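Local coordinates for protection of telomeres protein 1 (Schizosaccharomyces pombe, PDB 1QZG), which binds the single-stranded 3' overhang of telomeric DNA through domains such as this N-terminal OB fold, protecting the chromosome end and regulating telomerase, at residues 108-113 and 128-133. Sequence-based numbering, arbitrary orientation.
Sequences LLHQIT and QFRYAL. With nucleotides of chain A.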
ATOM      1  N   LEU C 108       2.113   1.738  -3.589  1.00 19.92           N
ATOM      2  CA  LEU C 108       1.485   0.845  -4.547  1.00 20.43           C
ATOM      3  C   LEU C 108       2.130  -0.538  -4.387  1.00 22.80           C
ATOM      4  O   LEU C 108       3.355  -0.675  -4.468  1.00 23.51           O
ATOM      5  CB  LEU C 108       1.713   1.369  -5.970  1.00 22.10           C
ATOM      6  CG  LEU C 108       1.070   0.644  -7.152  1.00 24.07           C
ATOM      7  CD1 LEU C 108       1.229   1.505  -8.415  1.00 25.01           C
ATOM      8  CD2 LEU C 108       1.717  -0.721  -7.353  1.00 24.64           C
ATOM      9  N   LEU C 109       1.308  -1.559  -4.156  1.00 21.47           N
ATOM     10  CA  LEU C 109       1.810  -2.920  -3.991  1.00 21.67           C
ATOM     11  C   LEU C 109       1.277  -3.834  -5.080  1.00 22.29           C
ATOM     12  O   LEU C 109       0.074  -3.855  -5.366  1.00 21.57           O
ATOM     13  CB  LEU C 109       1.420  -3.474  -2.618  1.00 18.88           C
ATOM     14  CG  LEU C 109       2.082  -2.789  -1.417  1.00 19.86           C
ATOM     15  CD1 LEU C 109       1.333  -3.142  -0.121  1.00 18.98           C
ATOM     16  CD2 LEU C 109       3.550  -3.258  -1.325  1.00 19.29           C
ATOM     17  N   HIS C 110       2.185  -4.572  -5.709  1.00 22.24           N
ATOM     18  CA  HIS C 110       1.815  -5.509  -6.766  1.00 25.22           C
ATOM     19  C   HIS C 110       2.054  -6.942  -6.309  1.00 26.12           C
ATOM     20  O   HIS C 110       3.188  -7.307  -6.010  1.00 26.88           O
ATOM     21  CB  HIS C 110       2.643  -5.213  -8.021  1.00 26.04           C
ATOM     22  CG  HIS C 110       2.375  -6.135  -9.157  1.00 26.89           C
ATOM     23  ND1 HIS C 110       3.373  -6.843  -9.790  1.00 32.76           N
ATOM     24  CD2 HIS C 110       1.220  -6.484  -9.773  1.00 30.02           C
ATOM     25  CE1 HIS C 110       2.843  -7.588 -10.742  1.00 31.33           C
ATOM     26  NE2 HIS C 110       1.540  -7.388 -10.751  1.00 32.07           N
ATOM     27  N   GLN C 111       0.979  -7.730  -6.235  1.00 26.10           N
ATOM     28  CA  GLN C 111       1.059  -9.162  -5.845  1.00 24.91           C
ATOM     29  C   GLN C 111       1.032  -9.362  -4.334  1.00 23.41           C
ATOM     30  O   GLN C 111       2.033  -9.735  -3.723  1.00 21.03           O
ATOM     31  CB  GLN C 111       2.292  -9.844  -6.473  1.00 29.87           C
ATOM     32  CG  GLN C 111       2.182 -10.049  -7.987  1.00 37.96           C
ATOM     33  CD  GLN C 111       1.599 -11.410  -8.381  1.00 42.88           C
ATOM     34  OE1 GLN C 111       2.265 -12.431  -8.284  1.00 45.01           O
ATOM     35  NE2 GLN C 111       0.367 -11.395  -8.806  1.00 44.60           N
ATOM     36  N   ILE C 112      -0.122  -9.119  -3.724  1.00 20.51           N
ATOM     37  CA  ILE C 112      -0.299  -9.307  -2.298  1.00 21.11           C
ATOM     38  C   ILE C 112      -1.419 -10.319  -2.085  1.00 21.05           C
ATOM     39  O   ILE C 112      -2.504 -10.171  -2.636  1.00 22.32           O
ATOM     40  CB  ILE C 112      -0.703  -7.996  -1.604  1.00 19.58           C
ATOM     41  CG1 ILE C 112       0.344  -6.912  -1.881  1.00 19.43           C
ATOM     42  CG2 ILE C 112      -0.872  -8.232  -0.130  1.00 19.53           C
ATOM     43  CD1 ILE C 112       1.738  -7.238  -1.306  1.00 21.61           C
ATOM     44  N   THR C 113      -1.146 -11.355  -1.308  1.00 23.15           N
ATOM     45  CA  THR C 113      -2.155 -12.359  -0.994  1.00 23.23           C
ATOM     46  C   THR C 113      -3.050 -11.835   0.132  1.00 24.77           C
ATOM     47  O   THR C 113      -2.562 -11.306   1.129  1.00 23.88           O
ATOM     48  CB  THR C 113      -1.517 -13.673  -0.498  1.00 21.33           C
ATOM     49  OG1 THR C 113      -0.900 -14.356  -1.593  1.00 20.62           O
ATOM     50  CG2 THR C 113      -2.590 -14.588   0.127  1.00 23.69           C
ATOM     51  N   GLN C 128       7.494 -12.677  -5.129  1.00 24.54           N
ATOM     52  CA  GLN C 128       7.962 -11.748  -6.147  1.00 24.90           C
ATOM     53  C   GLN C 128       7.234 -10.408  -6.186  1.00 24.79           C
ATOM     54  O   GLN C 128       7.227  -9.743  -7.225  1.00 22.82           O
ATOM     55  CB  GLN C 128       7.864 -12.408  -7.529  1.00 29.29           C
ATOM     56  CG  GLN C 128       7.621 -13.906  -7.494  1.00 38.68           C
ATOM     57  CD  GLN C 128       6.224 -14.314  -7.020  1.00 42.17           C
ATOM     58  OE1 GLN C 128       6.014 -14.574  -5.835  1.00 41.61           O
ATOM     59  NE2 GLN C 128       5.308 -14.340  -7.936  1.00 46.17           N
ATOM     60  N   PHE C 129       6.638  -9.992  -5.070  1.00 23.27           N
ATOM     61  CA  PHE C 129       5.909  -8.725  -5.066  1.00 22.04           C
ATOM     62  C   PHE C 129       6.799  -7.554  -5.455  1.00 21.53           C
ATOM     63  O   PHE C 129       8.016  -7.572  -5.245  1.00 21.88           O
ATOM     64  CB  PHE C 129       5.292  -8.446  -3.710  1.00 21.44           C
ATOM     65  CG  PHE C 129       6.163  -7.709  -2.730  1.00 21.06           C
ATOM     66  CD1 PHE C 129       6.049  -6.323  -2.595  1.00 20.99           C
ATOM     67  CD2 PHE C 129       7.069  -8.390  -1.920  1.00 20.48           C
ATOM     68  CE1 PHE C 129       6.824  -5.623  -1.662  1.00 20.34           C
ATOM     69  CE2 PHE C 129       7.848  -7.709  -0.983  1.00 21.19           C
ATOM     70  CZ  PHE C 129       7.725  -6.319  -0.850  1.00 21.96           C
ATOM     71  N   ARG C 130       6.177  -6.523  -6.021  1.00 20.73           N
ATOM     72  CA  ARG C 130       6.861  -5.312  -6.443  1.00 21.44           C
ATOM     73  C   ARG C 130       6.154  -4.130  -5.799  1.00 23.13           C
ATOM     74  O   ARG C 130       5.043  -4.278  -5.271  1.00 23.18           O
ATOM     75  CB  ARG C 130       6.806  -5.184  -7.965  1.00 24.52           C
ATOM     76  CG  ARG C 130       7.520  -6.306  -8.710  1.00 29.44           C
ATOM     77  CD  ARG C 130       9.023  -6.244  -8.489  1.00 32.17           C
ATOM     78  NE  ARG C 130       9.727  -7.335  -9.159  1.00 36.29           N
ATOM     79  CZ  ARG C 130      10.246  -8.389  -8.534  1.00 37.40           C
ATOM     80  NH1 ARG C 130      10.147  -8.502  -7.214  1.00 37.96           N
ATOM     81  NH2 ARG C 130      10.864  -9.333  -9.226  1.00 36.42           N
ATOM     82  N   TYR C 131       6.782  -2.959  -5.831  1.00 21.61           N
ATOM     83  CA  TYR C 131       6.168  -1.786  -5.229  1.00 22.49           C
ATOM     84  C   TYR C 131       6.697  -0.457  -5.754  1.00 22.83           C
ATOM     85  O   TYR C 131       7.759  -0.394  -6.392  1.00 20.62           O
ATOM     86  CB  TYR C 131       6.353  -1.822  -3.705  1.00 20.13           C
ATOM     87  CG  TYR C 131       7.720  -1.364  -3.237  1.00 20.60           C
ATOM     88  CD1 TYR C 131       7.946  -0.036  -2.879  1.00 20.49           C
ATOM     89  CD2 TYR C 131       8.799  -2.252  -3.188  1.00 22.28           C
ATOM     90  CE1 TYR C 131       9.212   0.402  -2.484  1.00 20.90           C
ATOM     91  CE2 TYR C 131      10.075  -1.823  -2.797  1.00 21.55           C
ATOM     92  CZ  TYR C 131      10.267  -0.497  -2.448  1.00 22.24           C
ATOM     93  OH  TYR C 131      11.508  -0.061  -2.068  1.00 22.37           O
ATOM     94  N   ALA C 132       5.917   0.590  -5.498  1.00 23.40           N
ATOM     95  CA  ALA C 132       6.273   1.959  -5.847  1.00 24.67           C
ATOM     96  C   ALA C 132       5.893   2.747  -4.596  1.00 23.50           C
ATOM     97  O   ALA C 132       4.810   2.554  -4.022  1.00 23.05           O
ATOM     98  CB  ALA C 132       5.476   2.444  -7.062  1.00 24.90           C
ATOM     99  N   LEU C 133       6.794   3.626  -4.169  1.00 23.99           N
ATOM    100  CA  LEU C 133       6.597   4.435  -2.974  1.00 25.75           C
ATOM    101  C   LEU C 133       6.788   5.920  -3.330  1.00 25.61           C
ATOM    102  O   LEU C 133       7.746   6.276  -4.008  1.00 25.47           O
ATOM    103  CB  LEU C 133       7.636   4.024  -1.932  1.00 25.68           C
ATOM    104  CG  LEU C 133       7.377   4.024  -0.429  1.00 27.95           C
ATOM    105  CD1 LEU C 133       8.414   4.881   0.277  1.00 27.82           C
ATOM    106  CD2 LEU C 133       5.977   4.497  -0.142  1.00 25.18           C
TER
ATOM    107  P    DG A   2      -0.692 -22.562   3.323  1.00 43.85           P
ATOM    108  OP1  DG A   2      -0.814 -23.928   3.887  1.00 44.14           O
ATOM    109  OP2  DG A   2      -1.809 -21.986   2.526  1.00 43.90           O
ATOM    110  O5'  DG A   2      -0.347 -21.566   4.514  1.00 41.35           O
ATOM    111  C5'  DG A   2       0.899 -21.693   5.190  1.00 36.78           C
ATOM    112  C4'  DG A   2       1.418 -20.341   5.622  1.00 33.98           C
ATOM    113  O4'  DG A   2       1.722 -19.505   4.478  1.00 30.72           O
ATOM    114  C3'  DG A   2       0.475 -19.533   6.509  1.00 32.37           C
ATOM    115  O3'  DG A   2       1.223 -19.027   7.621  1.00 35.79           O
ATOM    116  C2'  DG A   2      -0.016 -18.420   5.593  1.00 31.05           C
ATOM    117  C1'  DG A   2       1.172 -18.216   4.668  1.00 29.30           C
ATOM    118  N9   DG A   2       0.892 -17.653   3.346  1.00 28.09           N
ATOM    119  C8   DG A   2      -0.164 -17.949   2.517  1.00 25.33           C
ATOM    120  N7   DG A   2      -0.116 -17.309   1.380  1.00 26.22           N
ATOM    121  C5   DG A   2       1.038 -16.536   1.463  1.00 23.34           C
ATOM    122  C6   DG A   2       1.616 -15.638   0.523  1.00 24.87           C
ATOM    123  O6   DG A   2       1.232 -15.361  -0.619  1.00 21.38           O
ATOM    124  N1   DG A   2       2.769 -15.044   1.026  1.00 23.64           N
ATOM    125  C2   DG A   2       3.309 -15.295   2.262  1.00 22.07           C
ATOM    126  N2   DG A   2       4.417 -14.600   2.569  1.00 20.81           N
ATOM    127  N3   DG A   2       2.800 -16.153   3.132  1.00 21.95           N
ATOM    128  C4   DG A   2       1.666 -16.727   2.672  1.00 23.69           C
TER
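Leu108 and Ala132 form a hydrogen-bonded antiparallel pair, as do His110 and Arg130. In the first, Leu108 N meets Ala132 O at 2.9 Å, almost straight at 177°; in the second, His110 N reaches Arg130 O at 2.9 Å. The return bonds, from Ala132 N to Leu108 O and from Arg130 N to His110 O, each use a carbonyl lone pair. On the face shared by these pairs the small methyl of Ala132 lies 4.1 Å from Leu108 CB, while the bent Arg130 chain swings its guanidinium back, so that NH1 hydrogen-bonds Phe129 O at 3.0 Å from above the carbonyl plane, in a bent bond. The opposite face, carrying Leu109, Phe129 and Tyr131, is apolar where the strands meet. Leu109 CD2 touches both Tyr131 CB (3.9 Å) and Phe129 CE1 (4.1 Å); Ile87 and Leu89 of strand 85-91 pack against Leu109 and Ile112, as suits branched aliphatics in a barrel interior. The OH of buried Tyr131 is hydrogen-bonded to Gln148 OE1.

Beyond His110 the strand bends at a G1 beta bulge, where Gln111, with positive phi (85°), and Ile112 stand together across from Val45, and Gln111 CG covers a face of the His110 imidazole. The bulge leads strand 106-109 into strand 112-117, so the chain pairs first with 129-133 and then with 120-126, which fits the curled sheet of an OB fold. Past it, Thr113 turns OG1 anti to its carbonyl carbon (chi1 -73°) and hydrogen-bonds O6 of DG2 of chain A at 2.6 Å. A valine here would remove the hydroxyl and would probably leave guanine O6 without this donor. Backbone pairing and apolar packing thus build the frame, while Thr113 offers guanine O6 a hydroxyl donor, consistent with recognition of G-rich telomeric DNA.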